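Local coordinates for Lin1840 protein (Listeria innocua serovar 6a, PDB 4ZOC), which probably hydrolyses terminal, non-reducing beta-D-glucosyl residues as a family 3 glycoside hydrolase, acting in the breakdown of beta-1,2-glucan fragments, at residues A490-V493 against Q494-G497; T479-L482 against P483-Q486; T114-V117 against M118-S122; N420-T423 against G424-V428. The protein carries 2 engineered substitutions. One frame throughout, in Å; residues are numbered along the deposited sequence.

Contact 1: residues A490-V493 against Q494-G497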
ATOM      1  N   ALA A 490      16.005   6.499  26.512  1.00  7.65           N
ATOM      2  CA  ALA A 490      15.312   7.798  26.646  1.00  8.11           C
ATOM      3  C   ALA A 490      14.383   7.788  27.890  1.00  7.16           C
ATOM      4  O   ALA A 490      14.315   8.734  28.616  1.00  8.66           O
ATOM      5  CB  ALA A 490      14.532   8.046  25.386  1.00  8.59           C
ATOM      6  N   LYS A 491      13.694   6.668  28.108  1.00  7.91           N
ATOM      7  CA  LYS A 491      12.831   6.442  29.279  1.00 10.27           C
ATOM      8  C   LYS A 491      13.647   6.531  30.559  1.00  9.86           C
ATOM      9  O   LYS A 491      13.287   7.310  31.446  1.00 10.17           O
ATOM     10  CB  LYS A 491      12.115   5.101  29.181  1.00 15.42           C
ATOM     11  CG  LYS A 491      11.040   4.803  30.246  1.00 23.04           C
ATOM     12  CD  LYS A 491      10.304   3.496  29.927  1.00 31.30           C
ATOM     13  CE  LYS A 491      11.179   2.264  30.168  1.00 35.37           C
ATOM     14  NZ  LYS A 491      10.331   1.032  30.244  1.00 45.01           N
ATOM     15  N   PHE A 492      14.762   5.811  30.619  1.00 10.60           N
ATOM     16  CA  PHE A 492      15.700   5.954  31.738  1.00  9.36           C
ATOM     17  C   PHE A 492      16.203   7.359  32.015  1.00  9.24           C
ATOM     18  O   PHE A 492      16.111   7.785  33.132  1.00 10.27           O
ATOM     19  CB  PHE A 492      16.850   4.970  31.596  1.00 11.01           C
ATOM     20  CG  PHE A 492      17.832   5.053  32.706  1.00 11.43           C
ATOM     21  CD1 PHE A 492      17.533   4.513  33.960  1.00 13.40           C
ATOM     22  CD2 PHE A 492      19.067   5.603  32.494  1.00 11.05           C
ATOM     23  CE1 PHE A 492      18.470   4.596  35.002  1.00 17.63           C
ATOM     24  CE2 PHE A 492      19.987   5.691  33.532  1.00 15.16           C
ATOM     25  CZ  PHE A 492      19.699   5.148  34.787  1.00 13.15           C
ATOM     26  N   VAL A 493      16.693   8.092  31.005  1.00  9.25           N
ATOM     27  CA  VAL A 493      17.227   9.430  31.172  1.00 10.19           C
ATOM     28  C   VAL A 493      16.140  10.372  31.684  1.00  9.84           C
ATOM     29  O   VAL A 493      16.426  11.254  32.511  1.00 10.93           O
ATOM     30  CB  VAL A 493      17.874   9.916  29.826  1.00 10.41           C
ATOM     31  CG1 VAL A 493      18.118  11.370  29.862  1.00 15.07           C
ATOM     32  CG2 VAL A 493      19.175   9.145  29.621  1.00  9.26           C
ATOM     33  N   GLN A 494      14.885  10.152  31.268  1.00  9.52           N
ATOM     34  CA  GLN A 494      13.779  11.022  31.695  1.00 11.49           C
ATOM     35  C   GLN A 494      13.619  10.925  33.221  1.00 10.77           C
ATOM     36  O   GLN A 494      13.234  11.872  33.888  1.00 12.99           O
ATOM     37  CB  GLN A 494      12.520  10.557  31.019  1.00 14.13           C
ATOM     38  CG  GLN A 494      11.397  11.545  31.184  1.00 19.08           C
ATOM     39  CD  GLN A 494      10.670  11.419  32.463  1.00 21.40           C
ATOM     40  OE1 GLN A 494      10.584  10.328  33.026  1.00 20.83           O
ATOM     41  NE2 GLN A 494      10.129  12.583  32.979  1.00 27.95           N
ATOM     42  N   THR A 495      13.911   9.785  33.754  1.00 10.05           N
ATOM     43  CA  THR A 495      13.769   9.575  35.206  1.00 11.96           C
ATOM     44  C   THR A 495      14.764  10.371  36.044  1.00 11.39           C
ATOM     45  O   THR A 495      14.558  10.525  37.220  1.00 10.87           O
ATOM     46  CB  THR A 495      13.831   8.119  35.659  1.00 12.04           C
ATOM     47  OG1 THR A 495      15.165   7.576  35.637  1.00 11.97           O
ATOM     48  CG2 THR A 495      12.823   7.237  34.926  1.00 16.10           C
ATOM     49  N   LEU A 496      15.802  10.890  35.442  1.00 12.83           N
ATOM     50  CA  LEU A 496      16.935  11.449  36.197  1.00 13.44           C
ATOM     51  C   LEU A 496      16.677  12.911  36.552  1.00 12.82           C
ATOM     52  O   LEU A 496      17.452  13.523  37.208  1.00 16.31           O
ATOM     53  CB  LEU A 496      18.279  11.241  35.440  1.00 13.26           C
ATOM     54  CG  LEU A 496      18.547   9.818  35.060  1.00 12.20           C
ATOM     55  CD1 LEU A 496      19.843   9.696  34.263  1.00 15.33           C
ATOM     56  CD2 LEU A 496      18.587   8.833  36.238  1.00 15.32           C
ATOM     57  N   GLY A 497      15.575  13.465  36.143  1.00 16.74           N
ATOM     58  CA  GLY A 497      15.187  14.804  36.623  1.00 21.19           C
ATOM     59  C   GLY A 497      15.801  16.022  35.990  1.00 24.41           C
ATOM     60  O   GLY A 497      15.433  17.158  36.410  1.00 26.40           O
TER
HETATM   61  O   HOH W   1      10.706   7.798  31.989  1.00 14.65           O

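Contact 2: residues T479-L482 against P483-Q486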
ATOM      1  N   THR A 479       9.317  -2.503  10.683  1.00  7.38           N
ATOM      2  CA  THR A 479       8.861  -1.623  11.758  1.00  7.50           C
ATOM      3  C   THR A 479       9.814  -0.449  11.857  1.00  6.89           C
ATOM      4  O   THR A 479      11.050  -0.598  12.030  1.00  6.80           O
ATOM      5  CB  THR A 479       8.822  -2.378  13.088  1.00  7.54           C
ATOM      6  OG1 THR A 479       7.972  -3.540  12.930  1.00  7.49           O
ATOM      7  CG2 THR A 479       8.382  -1.528  14.213  1.00  8.12           C
ATOM      8  N   ILE A 480       9.268   0.746  11.659  1.00  6.99           N
ATOM      9  CA  ILE A 480      10.107   1.937  11.565  1.00  6.53           C
ATOM     10  C   ILE A 480      10.378   2.548  12.961  1.00  7.06           C
ATOM     11  O   ILE A 480       9.953   3.697  13.282  1.00  5.55           O
ATOM     12  CB  ILE A 480       9.503   2.992  10.596  1.00  5.76           C
ATOM     13  CG1 ILE A 480       8.064   3.318  10.948  1.00  5.91           C
ATOM     14  CG2 ILE A 480       9.585   2.456   9.177  1.00  7.82           C
ATOM     15  CD1 ILE A 480       7.733   4.760  10.646  1.00  5.94           C
ATOM     16  N   ARG A 481      11.129   1.775  13.728  1.00  7.64           N
ATOM     17  CA  ARG A 481      11.528   2.092  15.082  1.00  7.22           C
ATOM     18  C   ARG A 481      13.033   1.940  15.222  1.00  8.02           C
ATOM     19  O   ARG A 481      13.647   1.183  14.502  1.00  9.17           O
ATOM     20  CB  ARG A 481      10.785   1.191  16.076  1.00  6.84           C
ATOM     21  CG  ARG A 481       9.345   1.546  16.287  1.00  6.94           C
ATOM     22  CD  ARG A 481       8.734   0.590  17.266  1.00  8.98           C
ATOM     23  NE  ARG A 481       9.204   0.746  18.636  1.00  8.90           N
ATOM     24  CZ  ARG A 481       8.682   1.605  19.505  1.00 11.07           C
ATOM     25  NH1 ARG A 481       7.783   2.478  19.123  1.00 13.72           N
ATOM     26  NH2 ARG A 481       9.154   1.664  20.748  1.00 12.55           N
ATOM     27  N   LEU A 482      13.619   2.726  16.133  1.00  6.93           N
ATOM     28  CA  LEU A 482      14.956   2.489  16.571  1.00  7.45           C
ATOM     29  C   LEU A 482      14.969   1.215  17.363  1.00  7.41           C
ATOM     30  O   LEU A 482      13.888   0.680  17.721  1.00  7.10           O
ATOM     31  CB  LEU A 482      15.389   3.644  17.513  1.00  8.15           C
ATOM     32  CG  LEU A 482      15.549   5.067  17.018  1.00  6.92           C
ATOM     33  CD1 LEU A 482      15.796   5.984  18.143  1.00  6.61           C
ATOM     34  CD2 LEU A 482      16.700   5.129  16.078  1.00  8.31           C
ATOM     35  N   PRO A 483      16.132   0.650  17.582  1.00  6.97           N
ATOM     36  CA  PRO A 483      16.239  -0.477  18.531  1.00  6.71           C
ATOM     37  C   PRO A 483      15.575  -0.173  19.831  1.00  5.94           C
ATOM     38  O   PRO A 483      15.654   0.994  20.337  1.00  6.12           O
ATOM     39  CB  PRO A 483      17.729  -0.711  18.650  1.00  7.63           C
ATOM     40  CG  PRO A 483      18.346  -0.127  17.413  1.00  8.31           C
ATOM     41  CD  PRO A 483      17.436   0.997  16.973  1.00  8.91           C
ATOM     42  N   GLU A 484      14.852  -1.135  20.402  1.00  7.81           N
ATOM     43  CA  GLU A 484      14.097  -0.813  21.613  1.00  8.24           C
ATOM     44  C   GLU A 484      14.986  -0.317  22.780  1.00  8.23           C
ATOM     45  O   GLU A 484      14.535   0.481  23.598  1.00  7.75           O
ATOM     46  CB  GLU A 484      13.251  -2.007  22.007  1.00 10.76           C
ATOM     47  CG  GLU A 484      12.356  -1.745  23.165  1.00 13.15           C
ATOM     48  CD  GLU A 484      11.255  -0.706  22.917  1.00 17.72           C
ATOM     49  OE1 GLU A 484      10.955  -0.416  21.679  1.00 10.11           O
ATOM     50  OE2 GLU A 484      10.661  -0.295  24.012  1.00 16.53           O
ATOM     51  N   ALA A 485      16.260  -0.744  22.828  1.00  8.27           N
ATOM     52  CA  ALA A 485      17.216  -0.242  23.804  1.00  7.81           C
ATOM     53  C   ALA A 485      17.350   1.267  23.805  1.00  7.98           C
ATOM     54  O   ALA A 485      17.604   1.862  24.851  1.00  7.52           O
ATOM     55  CB  ALA A 485      18.565  -0.880  23.589  1.00  9.71           C
ATOM     56  N   GLN A 486      17.183   1.916  22.642  1.00  6.45           N
ATOM     57  CA  GLN A 486      17.239   3.353  22.594  1.00  7.68           C
ATOM     58  C   GLN A 486      15.994   4.032  23.172  1.00  7.30           C
ATOM     59  O   GLN A 486      16.116   5.028  23.838  1.00  7.91           O
ATOM     60  CB  GLN A 486      17.511   3.851  21.170  1.00  6.68           C
ATOM     61  CG  GLN A 486      18.864   3.320  20.661  1.00  7.17           C
ATOM     62  CD  GLN A 486      19.337   4.036  19.416  1.00  7.34           C
ATOM     63  OE1 GLN A 486      19.083   5.226  19.236  1.00  6.21           O
ATOM     64  NE2 GLN A 486      20.026   3.310  18.535  1.00  8.20           N
TER

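Contact 3: residues T114-V117 against M118-S122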
ATOM      1  N   THR A 114      20.778  25.873  -1.413  1.00  9.48           N
ATOM      2  CA  THR A 114      21.499  24.861  -0.678  1.00  8.94           C
ATOM      3  C   THR A 114      21.751  23.618  -1.523  1.00  8.25           C
ATOM      4  O   THR A 114      22.831  23.076  -1.518  1.00  8.71           O
ATOM      5  CB  THR A 114      20.800  24.502   0.648  1.00  9.64           C
ATOM      6  OG1 THR A 114      20.804  25.626   1.523  1.00 12.70           O
ATOM      7  CG2 THR A 114      21.349  23.270   1.394  1.00  9.74           C
ATOM      8  N   VAL A 115      20.690  23.111  -2.181  1.00  8.71           N
ATOM      9  CA  VAL A 115      20.826  21.916  -3.018  1.00  9.30           C
ATOM     10  C   VAL A 115      21.717  22.154  -4.236  1.00  9.29           C
ATOM     11  O   VAL A 115      22.553  21.316  -4.561  1.00  8.53           O
ATOM     12  CB  VAL A 115      19.424  21.418  -3.371  1.00 10.01           C
ATOM     13  CG1 VAL A 115      19.500  20.332  -4.374  1.00 13.21           C
ATOM     14  CG2 VAL A 115      18.739  21.034  -2.037  1.00 10.79           C
ATOM     15  N   ARG A 116      21.595  23.297  -4.886  1.00  8.42           N
ATOM     16  CA  ARG A 116      22.510  23.594  -5.981  1.00  8.61           C
ATOM     17  C   ARG A 116      23.987  23.652  -5.549  1.00  7.54           C
ATOM     18  O   ARG A 116      24.873  23.136  -6.217  1.00  8.81           O
ATOM     19  CB  ARG A 116      22.093  24.910  -6.627  1.00 10.48           C
ATOM     20  CG  ARG A 116      22.836  25.232  -7.948  1.00 11.10           C
ATOM     21  CD  ARG A 116      22.715  26.728  -8.344  1.00 13.35           C
ATOM     22  NE  ARG A 116      23.488  27.539  -7.420  1.00 14.46           N
ATOM     23  CZ  ARG A 116      24.795  27.642  -7.399  1.00 12.77           C
ATOM     24  NH1 ARG A 116      25.542  27.032  -8.346  1.00 14.56           N
ATOM     25  NH2 ARG A 116      25.396  28.367  -6.460  1.00 14.81           N
ATOM     26  N   VAL A 117      24.258  24.318  -4.431  1.00  9.29           N
ATOM     27  CA  VAL A 117      25.618  24.383  -3.922  1.00  9.39           C
ATOM     28  C   VAL A 117      26.172  23.002  -3.576  1.00  9.21           C
ATOM     29  O   VAL A 117      27.312  22.691  -3.879  1.00  9.65           O
ATOM     30  CB  VAL A 117      25.713  25.319  -2.696  1.00  9.54           C
ATOM     31  CG1 VAL A 117      27.049  25.155  -1.967  1.00  9.83           C
ATOM     32  CG2 VAL A 117      25.489  26.764  -3.130  1.00  9.37           C
ATOM     33  N   MET A 118      25.337  22.183  -2.930  1.00  9.47           N
ATOM     34  CA  MET A 118      25.727  20.825  -2.660  1.00  8.30           C
ATOM     35  C   MET A 118      26.188  20.165  -3.965  1.00  8.07           C
ATOM     36  O   MET A 118      27.274  19.538  -4.027  1.00  7.82           O
ATOM     37  CB  MET A 118      24.618  20.025  -2.006  1.00  8.02           C
ATOM     38  CG  MET A 118      24.955  18.549  -1.723  1.00  7.71           C
ATOM     39  SD  MET A 118      24.903  17.389  -3.074  1.00  9.55           S
ATOM     40  CE  MET A 118      23.216  17.354  -3.557  1.00 10.31           C
ATOM     41  N   ALA A 119      25.349  20.223  -5.008  1.00  7.40           N
ATOM     42  CA  ALA A 119      25.708  19.541  -6.248  1.00  7.70           C
ATOM     43  C   ALA A 119      26.940  20.164  -6.937  1.00  7.36           C
ATOM     44  O   ALA A 119      27.773  19.458  -7.515  1.00  6.48           O
ATOM     45  CB  ALA A 119      24.512  19.568  -7.123  1.00  8.78           C
ATOM     46  N   GLU A 120      27.066  21.507  -6.879  1.00  7.38           N
ATOM     47  CA  GLU A 120      28.293  22.140  -7.374  1.00  9.43           C
ATOM     48  C   GLU A 120      29.602  21.664  -6.691  1.00  9.92           C
ATOM     49  O   GLU A 120      30.580  21.354  -7.388  1.00  9.65           O
ATOM     50  CB  GLU A 120      28.137  23.671  -7.335  1.00 10.14           C
ATOM     51  CG  GLU A 120      29.337  24.408  -7.940  1.00 12.14           C
ATOM     52  CD  GLU A 120      28.975  25.860  -8.010  1.00 14.79           C
ATOM     53  OE1 GLU A 120      29.256  26.527  -7.046  1.00 18.41           O
ATOM     54  OE2 GLU A 120      28.329  26.313  -8.972  1.00 16.22           O
ATOM     55  N   VAL A 121      29.611  21.604  -5.354  1.00  9.83           N
ATOM     56  CA  VAL A 121      30.766  21.110  -4.646  1.00  9.63           C
ATOM     57  C   VAL A 121      31.054  19.644  -4.999  1.00  8.85           C
ATOM     58  O   VAL A 121      32.194  19.239  -5.203  1.00  9.30           O
ATOM     59  CB  VAL A 121      30.657  21.323  -3.140  1.00  9.80           C
ATOM     60  CG1 VAL A 121      31.776  20.644  -2.404  1.00 10.16           C
ATOM     61  CG2 VAL A 121      30.608  22.791  -2.795  1.00 11.72           C
ATOM     62  N   SER A 122      30.016  18.841  -5.057  1.00  9.64           N
ATOM     63  CA  SER A 122      30.116  17.446  -5.380  1.00  7.35           C
ATOM     64  C   SER A 122      30.830  17.302  -6.723  1.00  7.78           C
ATOM     65  O   SER A 122      31.734  16.490  -6.860  1.00  8.06           O
ATOM     66  CB  SER A 122      28.727  16.882  -5.503  1.00  6.58           C
ATOM     67  OG  SER A 122      28.077  16.797  -4.207  1.00  7.68           O
TER
HETATM   68  O   HOH W   2      28.236  28.822  -6.596  1.00 28.40           O

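Contact 4: residues N420-T423 against G424-V428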
ATOM      1  N   ASN A 420      32.388  14.052  14.784  1.00  9.97           N
ATOM      2  CA  ASN A 420      31.357  13.420  15.613  1.00  8.95           C
ATOM      3  C   ASN A 420      30.705  14.395  16.603  1.00  9.31           C
ATOM      4  O   ASN A 420      31.102  15.592  16.739  1.00  9.20           O
ATOM      5  CB  ASN A 420      31.845  12.125  16.218  1.00  9.85           C
ATOM      6  CG  ASN A 420      32.836  12.335  17.372  1.00  9.14           C
ATOM      7  OD1 ASN A 420      33.182  13.462  17.700  1.00  9.01           O
ATOM      8  ND2 ASN A 420      33.207  11.269  18.021  1.00 10.33           N
ATOM      9  N   VAL A 421      29.646  13.936  17.285  1.00  8.94           N
ATOM     10  CA  VAL A 421      28.924  14.828  18.157  1.00 10.42           C
ATOM     11  C   VAL A 421      29.788  15.307  19.330  1.00  7.83           C
ATOM     12  O   VAL A 421      29.763  16.494  19.621  1.00  7.83           O
ATOM     13  CB  VAL A 421      27.631  14.197  18.642  1.00 11.06           C
ATOM     14  CG1 VAL A 421      26.903  15.129  19.575  1.00 11.21           C
ATOM     15  CG2 VAL A 421      26.756  13.882  17.427  1.00 10.24           C
ATOM     16  N   GLU A 422      30.518  14.395  20.000  1.00  7.36           N
ATOM     17  CA  GLU A 422      31.378  14.805  21.089  1.00  8.21           C
ATOM     18  C   GLU A 422      32.369  15.888  20.643  1.00  8.51           C
ATOM     19  O   GLU A 422      32.487  16.941  21.281  1.00 11.07           O
ATOM     20  CB  GLU A 422      32.166  13.629  21.721  1.00 10.49           C
ATOM     21  CG  GLU A 422      33.145  14.130  22.788  1.00 10.45           C
ATOM     22  CD  GLU A 422      33.941  13.019  23.484  1.00 11.42           C
ATOM     23  OE1 GLU A 422      33.842  11.850  23.083  1.00 11.43           O
ATOM     24  OE2 GLU A 422      34.618  13.343  24.486  1.00 13.57           O
ATOM     25  N   THR A 423      33.026  15.670  19.529  1.00 10.18           N
ATOM     26  CA  THR A 423      34.067  16.579  19.049  1.00 10.36           C
ATOM     27  C   THR A 423      33.453  17.936  18.719  1.00 10.93           C
ATOM     28  O   THR A 423      34.006  18.985  19.075  1.00 10.76           O
ATOM     29  CB  THR A 423      34.827  15.970  17.867  1.00 10.42           C
ATOM     30  OG1 THR A 423      35.461  14.776  18.297  1.00 11.96           O
ATOM     31  CG2 THR A 423      35.896  16.944  17.282  1.00 10.59           C
ATOM     32  N   GLY A 424      32.298  17.919  18.071  1.00 10.08           N
ATOM     33  CA  GLY A 424      31.581  19.150  17.720  1.00 10.58           C
ATOM     34  C   GLY A 424      31.179  19.915  18.993  1.00  9.96           C
ATOM     35  O   GLY A 424      31.419  21.133  19.112  1.00 10.11           O
ATOM     36  N   LEU A 425      30.653  19.221  19.994  1.00 10.15           N
ATOM     37  CA  LEU A 425      30.190  19.930  21.197  1.00  9.94           C
ATOM     38  C   LEU A 425      31.366  20.551  21.976  1.00 12.65           C
ATOM     39  O   LEU A 425      31.250  21.668  22.516  1.00 13.30           O
ATOM     40  CB  LEU A 425      29.378  18.967  22.125  1.00 11.56           C
ATOM     41  CG  LEU A 425      28.028  18.461  21.646  1.00 11.89           C
ATOM     42  CD1 LEU A 425      27.245  17.939  22.849  1.00 12.50           C
ATOM     43  CD2 LEU A 425      27.278  19.537  20.933  1.00 15.10           C
ATOM     44  N   ARG A 426      32.500  19.856  21.992  1.00 10.04           N
ATOM     45  CA  ARG A 426      33.640  20.326  22.818  1.00 11.73           C
ATOM     46  C   ARG A 426      34.326  21.509  22.199  1.00 12.65           C
ATOM     47  O   ARG A 426      35.033  22.231  22.904  1.00 14.74           O
ATOM     48  CB  ARG A 426      34.663  19.182  23.021  1.00 12.07           C
ATOM     49  CG  ARG A 426      34.193  18.066  23.956  1.00 13.96           C
ATOM     50  CD  ARG A 426      35.360  17.152  24.329  1.00 13.12           C
ATOM     51  NE  ARG A 426      34.862  16.057  25.142  1.00 12.90           N
ATOM     52  CZ  ARG A 426      34.578  16.113  26.425  1.00 11.77           C
ATOM     53  NH1 ARG A 426      34.742  17.227  27.109  1.00 12.68           N
ATOM     54  NH2 ARG A 426      34.113  15.034  27.017  1.00 13.99           N
ATOM     55  N   GLU A 427      34.113  21.766  20.910  1.00 11.43           N
ATOM     56  CA  GLU A 427      34.542  23.037  20.322  1.00 14.80           C
ATOM     57  C   GLU A 427      33.779  24.225  20.853  1.00 16.88           C
ATOM     58  O   GLU A 427      34.220  25.335  20.697  1.00 17.76           O
ATOM     59  CB  GLU A 427      34.386  23.015  18.799  1.00 16.10           C
ATOM     60  CG  GLU A 427      35.302  22.007  18.114  1.00 14.10           C
ATOM     61  CD  GLU A 427      35.186  21.996  16.590  1.00 15.36           C
ATOM     62  OE1 GLU A 427      34.172  22.449  15.935  1.00 18.00           O
ATOM     63  OE2 GLU A 427      36.144  21.484  16.011  1.00 17.13           O
ATOM     64  N   VAL A 428      32.600  24.005  21.420  1.00 17.62           N
ATOM     65  CA  VAL A 428      31.629  25.117  21.697  1.00 17.40           C
ATOM     66  C   VAL A 428      31.371  25.221  23.189  1.00 15.02           C
ATOM     67  O   VAL A 428      31.423  26.316  23.760  1.00 14.50           O
ATOM     68  CB  VAL A 428      30.327  24.882  20.915  1.00 17.65           C
ATOM     69  CG1 VAL A 428      29.265  25.856  21.308  1.00 18.02           C
ATOM     70  CG2 VAL A 428      30.611  24.947  19.413  1.00 17.74           C
TER

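Contact 1: residues A490-V493 against Q494-G497
With its CG anti to the backbone N (chi1 -179°), Phe492 swings its ring forward along the helix, while Leu496, whose CG is anti to its own carbonyl carbon (chi1 -54°), reaches back to meet it. CD2 of Leu496 lies over one face of the ring, and its other methyl, CD1, stands 4.1 Å from Phe492 CE2. On the same turn Thr495 folds its hydroxyl onto the backbone: OG1 donates to Phe492 O at 2.7 Å, in the carbonyl plane, and this oxygen also takes a weak bond from Thr495 N. Gln494 N still makes an i to i-4 bond to Ala490 O (3.1 Å), but Leu496 N turns to Val493 O, only three residues back, at 3.0 Å and from above the carbonyl plane. On the solvent side a water donates both to Lys491 O and to Gln494 OE1, at 2.7 Å each, and so ties the glutamine amide to the helix. Phe492, Val493 and Leu496 all pack against helix 444-456. The change to i to i-3 bonding, the type I turn from Gln494 to Gly497 and the positive phi of Gly497 are those of a helix C-terminus, here ending helix 484-494 before strand 500-505.

Contact 2: residues T479-L482 against P483-Q486
Glu484 OE1 receives Arg481 NH2 at 2.9 Å, in a nearly straight salt bridge with an N-H...O angle of 165°. The carboxylate offers the syn lone pair of OE1, and the acceptor lies at the edge of the guanidinium, within its plane. The two flat groups are nearly coplanar, 19° apart. The side chains run alongside each other and point the same way; a bend in each, at chi3 of Arg481 and at chi2 of Glu484, brings the charged ends level. The other terminal nitrogen, Arg481 NH1, forms salt bridges with Glu511 and Glu514, and Tyr487 adds a cation-pi contact, so the guanidinium is anchored from several directions and its positive charge is probably stabilised. All this happens where the loop after strand 459-465 enters helix 484-494: Pro483 is the N-cap residue, Glu484 opens the first turn, and Gln486 N closes that turn on Pro483 O at 2.9 Å. A glutamate here may also interact favourably with the helix dipole. Next to this, buried Leu482 crosses the side chain of Gln486 at about a right angle, with CD1 lying 3.5 Å from Gln486 OE1. That amide is held by the backbone, its OE1 accepting from Gly465 N and its NE2 donating to Tyr439 O. Leu482 CB lies 3.4 Å from Pro483 CD, a closeness set by the peptide bond that joins the two residues. At the start of the loop, Thr479 N donates to Asp589 of the second subunit, which places this helix entrance close to the dimer interface.

Contact 3: residues T114-V117 against M118-S122
Two successive turns of helix 112-128, in the N-terminal TIM-barrel domain, are joined on their polar flank by an i to i+4 salt bridge between Arg116 and Glu120. The side chains lie side by side and point the same way. Arg116 NH1 donates to Glu120 OE2 at 2.9 Å, with the oxygen in the guanidinium plane, yet the nitrogen stands above the carboxylate plane; the two flat groups are turned 68° apart. A bend at chi3 of the arginine (70°) carries its head over towards the glutamate. A water closes a second path between them, accepting from Arg116 NH2 at 2.9 Å and donating to Glu120 OE1 at 2.6 Å. NH2 also forms a salt bridge with Glu113, one turn back, which makes Arg116 the middle of a charge chain along the helix. The backbone ladder beneath is regular, with Val121 N reaching Val117 O at 2.9 Å. Met118 O serves two donors, Ser122 N and, from above the carbonyl plane, Ser122 OG at 2.9 Å. Val115, Met118 and Ala119 pack on helix 158-173, the first two also touching Leu106 of helix 103-108, while Thr114 and Val121 meet helix 361-374.

Contact 4: residues N420-T423 against G424-V428
The edge of the Arg426 guanidinium, and neither of its faces, receives Glu422: NE at 2.8 Å and NH2 at 3.1 Å both close on the single oxygen OE2, which lies near the guanidinium plane. NE takes the anti lone pair of that oxygen, whereas NH2 approaches on the anti side but out of the carboxylate plane, the two planes being 57° apart. The glutamate chain stands extended, its CG anti to the backbone N (chi1 175°), and the arginine, straight from CG to NE, slants across it. This i to i+4 bridge spans the short helix 421-426, part of the beta-alpha-beta unit between strands 393-397 and 432-436 in the C-terminal domain. At the start of the helix Asn420 is the N-cap: OD1 accepts Thr423 N at 2.9 Å and Thr423 OG1 at 2.7 Å, the two donors coming from opposite faces of the amide plane. Gly424 N follows with a bond of 2.9 Å to Asn420 O. On the buried side Val421 and Leu425 run side by side, CG1 of the valine 4.1 Å from CG of the leucine, and both lie on Leu395. Leu425 also reaches Ala537 and Leu540 of helix 532-541, while Glu427 pairs with Arg534 of that helix.

How the contacts relate
Along the chain the order is contact 3, contact 4, contact 2, contact 1. Contact 3 stands apart in the TIM-barrel domain, its centre about 25 Å from that of contact 4, 33 Å from contact 2 and 40 Å from contact 1. The other three belong to the C-terminal domain, around the sheet containing strands 393-397, 432-436, 459-465 and 500-505. Contacts 2 and 1 mark the beginning and end of one helix, 484-494, with centres about 17 Å apart, whereas contact 4 lies on helix 421-426, some 23 to 25 Å from both. These three thus belong to helices and helix ends packed round one sheet; all four lie away from the glucose and magnesium sites.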